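PDB 4F1V: putative alkaline phosphatase from Pseudomonas fluorescens, which binds phosphate with high affinity in the periplasm and probably serves as the solute-binding component of the PstSACB import system. Local coordinates for residues L41-T46 against P80-L85; L296-C301 against T309-F314. All blocks are in the same frame, centred on the assembly; numbering follows the deposited sequence. Where two conformers were deposited one is given.

Contact 1: L41-T46 against P80-L85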
ATOM      1  N   LEU A  41      -2.192   8.553 -14.874  1.00  4.39           N
ATOM      2  CA  LEU A  41      -2.602   7.957 -16.138  1.00  4.36           C
ATOM      3  C   LEU A  41      -3.187   8.961 -17.124  1.00  4.94           C
ATOM      4  O   LEU A  41      -3.068   8.806 -18.338  1.00  5.47           O
ATOM      5  CB  LEU A  41      -3.549   6.792 -15.903  1.00  4.23           C
ATOM      6  CG  LEU A  41      -2.952   5.579 -15.136  1.00  4.26           C
ATOM      7  CD1 LEU A  41      -4.120   4.710 -14.638  1.00  4.77           C
ATOM      8  CD2 LEU A  41      -1.960   4.799 -15.994  1.00  4.84           C
ATOM      9  N   ASN A  42      -3.847   9.996 -16.575  1.00  5.51           N
ATOM     10  CA  ASN A  42      -4.521  11.020 -17.367  1.00  5.95           C
ATOM     11  C   ASN A  42      -3.799  12.367 -17.349  1.00  6.29           C
ATOM     12  O   ASN A  42      -4.265  13.336 -17.927  1.00  7.79           O
ATOM     13  CB  ASN A  42      -5.997  11.210 -16.827  1.00  7.27           C
ATOM     14  CG  ASN A  42      -6.721   9.886 -16.908  1.00  8.61           C
ATOM     15  OD1 ASN A  42      -7.049   9.425 -17.993  1.00 11.21           O
ATOM     16  ND2 ASN A  42      -6.908   9.218 -15.769  1.00 10.16           N
ATOM     17  N   ASN A  43      -2.659  12.444 -16.650  1.00  5.83           N
ATOM     18  CA  ASN A  43      -1.987  13.703 -16.427  1.00  5.46           C
ATOM     19  C   ASN A  43      -2.953  14.779 -15.911  1.00  5.60           C
ATOM     20  O   ASN A  43      -3.060  15.854 -16.485  1.00  7.26           O
ATOM     21  CB  ASN A  43      -1.205  14.187 -17.659  1.00  5.88           C
ATOM     22  CG  ASN A  43      -0.306  15.372 -17.317  1.00  6.87           C
ATOM     23  OD1 ASN A  43       0.205  15.427 -16.193  1.00  8.29           O
ATOM     24  ND2 ASN A  43      -0.089  16.246 -18.265  1.00  9.61           N
ATOM     25  N   ASP A  44      -3.635  14.438 -14.827  1.00  6.34           N
ATOM     26  CA  ASP A  44      -4.714  15.257 -14.292  1.00  6.43           C
ATOM     27  C   ASP A  44      -4.391  15.695 -12.865  1.00  5.58           C
ATOM     28  O   ASP A  44      -4.660  14.990 -11.890  1.00  5.50           O
ATOM     29  CB  ASP A  44      -6.023  14.499 -14.331  1.00  8.04           C
ATOM     30  CG  ASP A  44      -7.203  15.302 -13.775  1.00  8.77           C
ATOM     31  OD1 ASP A  44      -7.015  16.489 -13.473  1.00  8.66           O
ATOM     32  OD2 ASP A  44      -8.285  14.660 -13.681  1.00 11.36           O
ATOM     33  N   TYR A  45      -3.810  16.897 -12.774  1.00  5.89           N
ATOM     34  CA  TYR A  45      -3.392  17.410 -11.469  1.00  5.94           C
ATOM     35  C   TYR A  45      -4.525  17.715 -10.518  1.00  5.81           C
ATOM     36  O   TYR A  45      -4.342  17.767  -9.304  1.00  5.94           O
ATOM     37  CB  TYR A  45      -2.530  18.685 -11.681  1.00  5.67           C
ATOM     38  CG  TYR A  45      -1.781  19.155 -10.458  1.00  5.64           C
ATOM     39  CD1 TYR A  45      -2.305  20.143  -9.617  1.00  6.21           C
ATOM     40  CD2 TYR A  45      -0.555  18.619 -10.111  1.00  5.74           C
ATOM     41  CE1 TYR A  45      -1.664  20.572  -8.498  1.00  6.73           C
ATOM     42  CE2 TYR A  45       0.129  19.021  -8.980  1.00  6.13           C
ATOM     43  CZ  TYR A  45      -0.440  20.013  -8.156  1.00  5.52           C
ATOM     44  OH  TYR A  45       0.186  20.463  -7.036  1.00  6.61           O
ATOM     45  N   THR A  46      -5.753  17.843 -11.045  1.00  6.43           N
ATOM     46  CA  THR A  46      -6.885  18.078 -10.166  1.00  6.32           C
ATOM     47  C   THR A  46      -7.186  16.917  -9.207  1.00  6.55           C
ATOM     48  O   THR A  46      -7.817  17.080  -8.189  1.00  7.63           O
ATOM     49  CB  THR A  46      -8.180  18.436 -10.891  1.00  7.56           C
ATOM     50  OG1 THR A  46      -8.767  17.295 -11.531  1.00  8.97           O
ATOM     51  CG2 THR A  46      -8.025  19.605 -11.851  1.00  9.16           C
ATOM     52  N   PRO A  80       3.001   5.962 -26.829  1.00  6.35           N
ATOM     53  CA  PRO A  80       3.728   6.368 -28.077  1.00  6.52           C
ATOM     54  C   PRO A  80       4.440   7.685 -27.982  1.00  6.68           C
ATOM     55  O   PRO A  80       5.447   7.900 -28.637  1.00  8.15           O
ATOM     56  CB  PRO A  80       2.637   6.343 -29.151  1.00  8.96           C
ATOM     57  CG  PRO A  80       1.615   5.355 -28.621  1.00  8.72           C
ATOM     58  CD  PRO A  80       1.623   5.584 -27.104  1.00  6.79           C
ATOM     59  N   THR A  81       3.842   8.664 -27.240  1.00  6.33           N
ATOM     60  CA  THR A  81       4.442  10.002 -27.109  1.00  6.51           C
ATOM     61  C   THR A  81       5.115  10.262 -25.773  1.00  5.62           C
ATOM     62  O   THR A  81       5.990  11.164 -25.733  1.00  6.29           O
ATOM     63  CB  THR A  81       3.387  11.135 -27.375  1.00  7.49           C
ATOM     64  OG1 THR A  81       2.273  10.899 -26.524  1.00  9.32           O
ATOM     65  CG2 THR A  81       2.966  11.125 -28.889  1.00  9.70           C
ATOM     66  N   TRP A  82       4.773   9.508 -24.720  1.00  5.11           N
ATOM     67  CA  TRP A  82       5.298   9.753 -23.390  1.00  4.94           C
ATOM     68  C   TRP A  82       6.268   8.664 -22.902  1.00  5.37           C
ATOM     69  O   TRP A  82       6.947   8.886 -21.907  1.00  5.58           O
ATOM     70  CB  TRP A  82       4.125   9.899 -22.355  1.00  5.38           C
ATOM     71  CG  TRP A  82       3.322  11.126 -22.543  1.00  5.68           C
ATOM     72  CD1 TRP A  82       3.516  12.118 -23.486  1.00  6.94           C
ATOM     73  CD2 TRP A  82       2.134  11.475 -21.808  1.00  5.83           C
ATOM     74  NE1 TRP A  82       2.538  13.092 -23.328  1.00  7.42           N
ATOM     75  CE2 TRP A  82       1.671  12.722 -22.343  1.00  6.37           C
ATOM     76  CE3 TRP A  82       1.423  10.857 -20.760  1.00  6.51           C
ATOM     77  CZ2 TRP A  82       0.571  13.352 -21.837  1.00  8.19           C
ATOM     78  CZ3 TRP A  82       0.321  11.498 -20.247  1.00  7.05           C
ATOM     79  CH2 TRP A  82      -0.134  12.709 -20.789  1.00  8.21           C
ATOM     80  N   GLY A  83       6.320   7.542 -23.607  1.00  5.38           N
ATOM     81  CA  GLY A  83       7.163   6.430 -23.173  1.00  5.20           C
ATOM     82  C   GLY A  83       6.406   5.447 -22.271  1.00  4.17           C
ATOM     83  O   GLY A  83       5.267   5.695 -21.835  1.00  4.90           O
ATOM     84  N   LYS A  84       7.045   4.310 -22.027  1.00  4.28           N
ATOM     85  CA  LYS A  84       6.501   3.315 -21.099  1.00  3.99           C
ATOM     86  C   LYS A  84       6.354   3.876 -19.675  1.00  3.48           C
ATOM     87  O   LYS A  84       7.255   4.555 -19.186  1.00  4.92           O
ATOM     88  CB  LYS A  84       7.468   2.096 -21.056  1.00  4.82           C
ATOM     89  CG  LYS A  84       7.348   1.212 -22.275  1.00  5.67           C
ATOM     90  CD  LYS A  84       8.395   0.089 -22.330  1.00  7.45           C
ATOM     91  CE  LYS A  84       8.275  -0.929 -21.248  1.00  6.83           C
ATOM     92  NZ  LYS A  84       6.953  -1.532 -21.081  1.00  7.22           N
ATOM     93  N   LEU A  85       5.285   3.513 -18.986  0.70  3.66           N
ATOM     94  CA  LEU A  85       5.285   3.766 -17.549  0.70  3.16           C
ATOM     95  C   LEU A  85       6.093   2.648 -16.855  0.70  3.84           C
ATOM     96  O   LEU A  85       6.296   1.539 -17.396  0.70  3.19           O
ATOM     97  CB  LEU A  85       3.865   3.893 -16.957  0.70  3.36           C
ATOM     98  CG  LEU A  85       2.921   2.668 -16.945  0.70  3.80           C
ATOM     99  CD1 LEU A  85       3.248   1.603 -15.893  0.70  4.33           C
ATOM    100  CD2 LEU A  85       1.476   3.088 -16.761  0.70  5.19           C
TER
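N43 lays its CB against the six-membered ring of the W82 indole, and beside this L41 meets L85; both pairs join the C-terminal end of helix 33-42 to the turn that leads from helix 79-82 into strand 85-94, in the lobe of this Venus flytrap phosphate-binding protein that is built on the five-stranded mixed sheet. The indole approaches with its far corner, CH2 standing 3.6 Å from N43 CB and CZ3 4.0 Å from the same carbon, the ring turned obliquely to it. W82 suits the place because a shorter side chain could hardly span backbones whose CA atoms, those of N43 and W82, lie 10.8 Å apart. In the second pair methyl meets methyl, L41 CD2 to L85 CD2 at 3.9 Å. Y74 of helix 68-77 packs against both leucines and the tryptophan. What positions N43 is its backbone: with positive phi it closes helix 33-42 in a Schellman motif, a conformation asparagine tolerates well. Its amide is fixed at both ends, OD1 accepting from the backbone N of V57 and ND2 donating to N56 OD1, while CB is left to do the apolar packing. G83 ends the other helix with phi 91° and psi 169°, angles that would drive a CB into the carbonyl O of W82, which is why glycine is needed. Farther along, D44 begins an Asx turn: its OD1 accepts from T46 N at 3.1 Å and from T46 OG1 at 2.7 Å, both donors on one face of the carboxylate plane.

Contact 2: L296-C301 against T309-F314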
ATOM      1  N   LEU A 296       5.549   2.673  -6.448  0.70  3.18           N
ATOM      2  CA  LEU A 296       5.746   3.931  -7.222  0.70  3.74           C
ATOM      3  C   LEU A 296       5.284   3.697  -8.666  0.70  2.78           C
ATOM      4  O   LEU A 296       5.467   2.606  -9.226  0.70  3.27           O
ATOM      5  CB  LEU A 296       7.233   4.267  -7.298  0.70  3.65           C
ATOM      6  CG  LEU A 296       8.041   4.358  -5.990  0.70  4.48           C
ATOM      7  CD1 LEU A 296       9.499   4.712  -6.258  0.70  5.21           C
ATOM      8  CD2 LEU A 296       7.419   5.304  -5.019  0.70  5.10           C
ATOM      9  N   ILE A 297       4.758   4.753  -9.281  0.65  2.83           N
ATOM     10  CA  ILE A 297       4.440   4.777 -10.697  0.65  2.44           C
ATOM     11  C   ILE A 297       5.081   6.047 -11.278  0.65  2.65           C
ATOM     12  O   ILE A 297       4.803   7.159 -10.825  0.65  2.87           O
ATOM     13  CB  ILE A 297       2.930   4.799 -10.936  0.65  2.87           C
ATOM     14  CG1 ILE A 297       2.259   3.553 -10.309  0.65  2.71           C
ATOM     15  CG2 ILE A 297       2.610   4.867 -12.450  0.65  3.11           C
ATOM     16  CD1 ILE A 297       0.733   3.704 -10.203  0.65  2.60           C
ATOM     17  N   PHE A 298       5.987   5.846 -12.258  1.00  3.20           N
ATOM     18  CA  PHE A 298       6.742   6.904 -12.930  1.00  3.26           C
ATOM     19  C   PHE A 298       6.633   6.693 -14.460  1.00  3.08           C
ATOM     20  O   PHE A 298       6.161   5.664 -14.928  1.00  3.53           O
ATOM     21  CB  PHE A 298       8.221   6.882 -12.511  1.00  3.29           C
ATOM     22  CG  PHE A 298       8.526   7.565 -11.187  1.00  3.27           C
ATOM     23  CD1 PHE A 298       8.254   6.962  -9.961  1.00  3.86           C
ATOM     24  CD2 PHE A 298       9.041   8.856 -11.188  1.00  3.54           C
ATOM     25  CE1 PHE A 298       8.527   7.638  -8.760  1.00  3.71           C
ATOM     26  CE2 PHE A 298       9.281   9.521 -10.001  1.00  3.82           C
ATOM     27  CZ  PHE A 298       9.044   8.917  -8.808  1.00  3.91           C
ATOM     28  N   SER A 299       7.138   7.691 -15.210  1.00  3.57           N
ATOM     29  CA  SER A 299       7.424   7.485 -16.650  1.00  3.55           C
ATOM     30  C   SER A 299       8.868   7.101 -16.849  1.00  3.45           C
ATOM     31  O   SER A 299       9.761   7.593 -16.144  1.00  4.01           O
ATOM     32  CB  SER A 299       7.111   8.806 -17.376  1.00  4.04           C
ATOM     33  OG  SER A 299       7.220   8.593 -18.799  1.00  3.95           O
ATOM     34  N   GLN A 300       9.111   6.284 -17.883  1.00  3.33           N
ATOM     35  CA  GLN A 300      10.493   6.076 -18.311  1.00  3.94           C
ATOM     36  C   GLN A 300      11.095   7.371 -18.898  1.00  3.69           C
ATOM     37  O   GLN A 300      12.285   7.581 -18.836  1.00  4.24           O
ATOM     38  CB  GLN A 300      10.603   4.978 -19.337  1.00  3.79           C
ATOM     39  CG  GLN A 300      12.015   4.620 -19.719  1.00  4.38           C
ATOM     40  CD  GLN A 300      12.138   3.532 -20.771  1.00  4.60           C
ATOM     41  OE1 GLN A 300      11.158   2.873 -21.163  1.00  5.24           O
ATOM     42  NE2 GLN A 300      13.363   3.316 -21.208  1.00  4.65           N
ATOM     43  N   CYS A 301      10.235   8.209 -19.512  1.00  3.67           N
ATOM     44  CA  CYS A 301      10.718   9.326 -20.318  1.00  3.80           C
ATOM     45  C   CYS A 301       9.979  10.624 -19.915  1.00  3.64           C
ATOM     46  O   CYS A 301       8.739  10.635 -19.708  1.00  3.78           O
ATOM     47  CB  CYS A 301      10.486   9.093 -21.819  1.00  4.50           C
ATOM     48  SG  CYS A 301      11.097   7.512 -22.459  1.00  5.05           S
ATOM     49  N   THR A 309      16.690  14.018 -15.277  0.80  5.04           N
ATOM     50  CA  THR A 309      17.793  13.874 -14.345  0.80  5.82           C
ATOM     51  C   THR A 309      17.280  13.758 -12.904  0.80  5.06           C
ATOM     52  O   THR A 309      17.767  12.902 -12.126  0.80  5.35           O
ATOM     53  CB  THR A 309      18.772  15.050 -14.505  0.80  6.35           C
ATOM     54  OG1 THR A 309      19.317  15.024 -15.798  0.80  7.25           O
ATOM     55  CG2 THR A 309      19.859  14.975 -13.463  0.80  7.95           C
ATOM     56  N   GLN A 310      16.373  14.640 -12.533  0.70  3.71           N
ATOM     57  CA  GLN A 310      15.889  14.679 -11.123  0.70  3.51           C
ATOM     58  C   GLN A 310      15.170  13.365 -10.778  0.70  3.15           C
ATOM     59  O   GLN A 310      15.272  12.893  -9.630  0.70  3.23           O
ATOM     60  CB  GLN A 310      14.973  15.887 -10.966  0.70  4.42           C
ATOM     61  CG  GLN A 310      15.832  17.161 -10.984  0.70  5.02           C
ATOM     62  CD  GLN A 310      14.886  18.420 -10.991  0.70  5.93           C
ATOM     63  OE1 GLN A 310      13.805  18.408 -11.454  0.70  8.66           O
ATOM     64  NE2 GLN A 310      15.523  19.501 -10.522  0.70  9.67           N
ATOM     65  N   VAL A 311      14.413  12.783 -11.715  1.00  4.30           N
ATOM     66  CA  VAL A 311      13.770  11.499 -11.436  1.00  3.81           C
ATOM     67  C   VAL A 311      14.844  10.400 -11.270  1.00  3.95           C
ATOM     68  O   VAL A 311      14.756   9.600 -10.321  1.00  4.73           O
ATOM     69  CB  VAL A 311      12.762  11.145 -12.558  1.00  4.36           C
ATOM     70  CG1 VAL A 311      12.320   9.701 -12.442  1.00  4.01           C
ATOM     71  CG2 VAL A 311      11.566  12.069 -12.524  1.00  4.68           C
ATOM     72  N   ARG A 312      15.830  10.395 -12.152  1.00  4.34           N
ATOM     73  CA  ARG A 312      16.915   9.416 -11.971  1.00  4.28           C
ATOM     74  C   ARG A 312      17.555   9.582 -10.595  1.00  4.00           C
ATOM     75  O   ARG A 312      17.851   8.571  -9.921  1.00  4.91           O
ATOM     76  CB  ARG A 312      17.995   9.566 -13.085  1.00  4.25           C
ATOM     77  CG  ARG A 312      17.518   9.127 -14.450  1.00  4.31           C
ATOM     78  CD  ARG A 312      18.562   9.272 -15.529  1.00  5.66           C
ATOM     79  NE  ARG A 312      19.774   8.539 -15.206  1.00  5.69           N
ATOM     80  CZ  ARG A 312      19.952   7.234 -15.323  1.00  5.66           C
ATOM     81  NH1 ARG A 312      18.983   6.452 -15.897  1.00  5.57           N
ATOM     82  NH2 ARG A 312      21.055   6.613 -14.889  1.00  7.40           N
ATOM     83  N   ASP A 313      17.846  10.801 -10.161  1.00  4.53           N
ATOM     84  CA  ASP A 313      18.509  11.009  -8.892  1.00  4.96           C
ATOM     85  C   ASP A 313      17.659  10.510  -7.725  1.00  4.42           C
ATOM     86  O   ASP A 313      18.207  10.005  -6.719  1.00  4.92           O
ATOM     87  CB  ASP A 313      18.854  12.487  -8.729  1.00  4.85           C
ATOM     88  CG  ASP A 313      19.943  12.993  -9.698  1.00  6.25           C
ATOM     89  OD1 ASP A 313      20.657  12.125 -10.261  1.00  8.35           O
ATOM     90  OD2 ASP A 313      20.078  14.221  -9.821  1.00  8.56           O
ATOM     91  N   PHE A 314      16.337  10.613  -7.813  1.00  4.33           N
ATOM     92  CA  PHE A 314      15.480  10.018  -6.783  1.00  4.25           C
ATOM     93  C   PHE A 314      15.598   8.499  -6.743  1.00  3.70           C
ATOM     94  O   PHE A 314      15.758   7.887  -5.669  1.00  4.55           O
ATOM     95  CB  PHE A 314      14.023  10.422  -6.981  1.00  4.58           C
ATOM     96  CG  PHE A 314      13.077   9.684  -6.046  1.00  4.09           C
ATOM     97  CD1 PHE A 314      13.193   9.843  -4.660  1.00  4.41           C
ATOM     98  CD2 PHE A 314      12.119   8.808  -6.542  1.00  5.30           C
ATOM     99  CE1 PHE A 314      12.359   9.100  -3.813  1.00  5.12           C
ATOM    100  CE2 PHE A 314      11.334   8.048  -5.698  1.00  5.97           C
ATOM    101  CZ  PHE A 314      11.470   8.182  -4.314  1.00  5.44           C
TER
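Strand 296-299 and helix 309-314 run roughly antiparallel, their axes 10.6 Å apart at closest approach and at 149° to each other, with F298 and V311 at the point where the backbones come nearest. The space between is filled by apolar side chains, and no hydrogen bond crosses it. F298 reaches V311 CG1 with its CD2 atom at 3.6 Å, the two side chains passing alongside one another and pointing opposite ways. Its CZ atom goes on to F314 CD2, 3.8 Å away; the two ring planes are 24° from parallel but strongly offset, with little face overlap. F314 holds its CG anti to the backbone N (chi1 172°), which carries the ring off the helix toward the strand, where L296 CD1 meets its edge at CE2, 3.8 Å off and near the ring plane. V311, short and branched, presents CG1 obliquely to the F298 ring at CD2 and CE2, while the longer phenylalanines reach across between strand and helix. An alanine in place of F298 would probably open a gap between strand and helix, leaving V311 CG1 and the F314 ring without their aromatic neighbour. Beyond the contact, F298 stacks on W59 of strand 59-62 and meets F315 edge-to-face. Helix 305-318 thus covers one side of the mixed sheet, in which strand 291-299 lies between strands 59-62 and 85-94, while I297 packs against helix 33-42.

How the contacts relate
From the N terminus the chain lays down strands 5-7 and 29-30 before helix 33-42, and contact 1 then closes the loop that runs through strand 59-62 and helix 68-77 to residues 80-85. Contact 2 comes much later, as a short return from strand 291-299 into helix 305-318; the two are in series, neither nested nor crossed. In space they meet, with centres about 13 Å apart. Strands 85-94 and 291-299 are antiparallel neighbours in the sheet, and K84 O and Q300 N, 2.9 Å apart, probably share a hydrogen bond. Contact 1 ties helix ends to the start of strand 85-94; contact 2 seats a helix on strand 291-299. The C301-C364 disulfide links segment 296-301 to the C-terminal part of the chain.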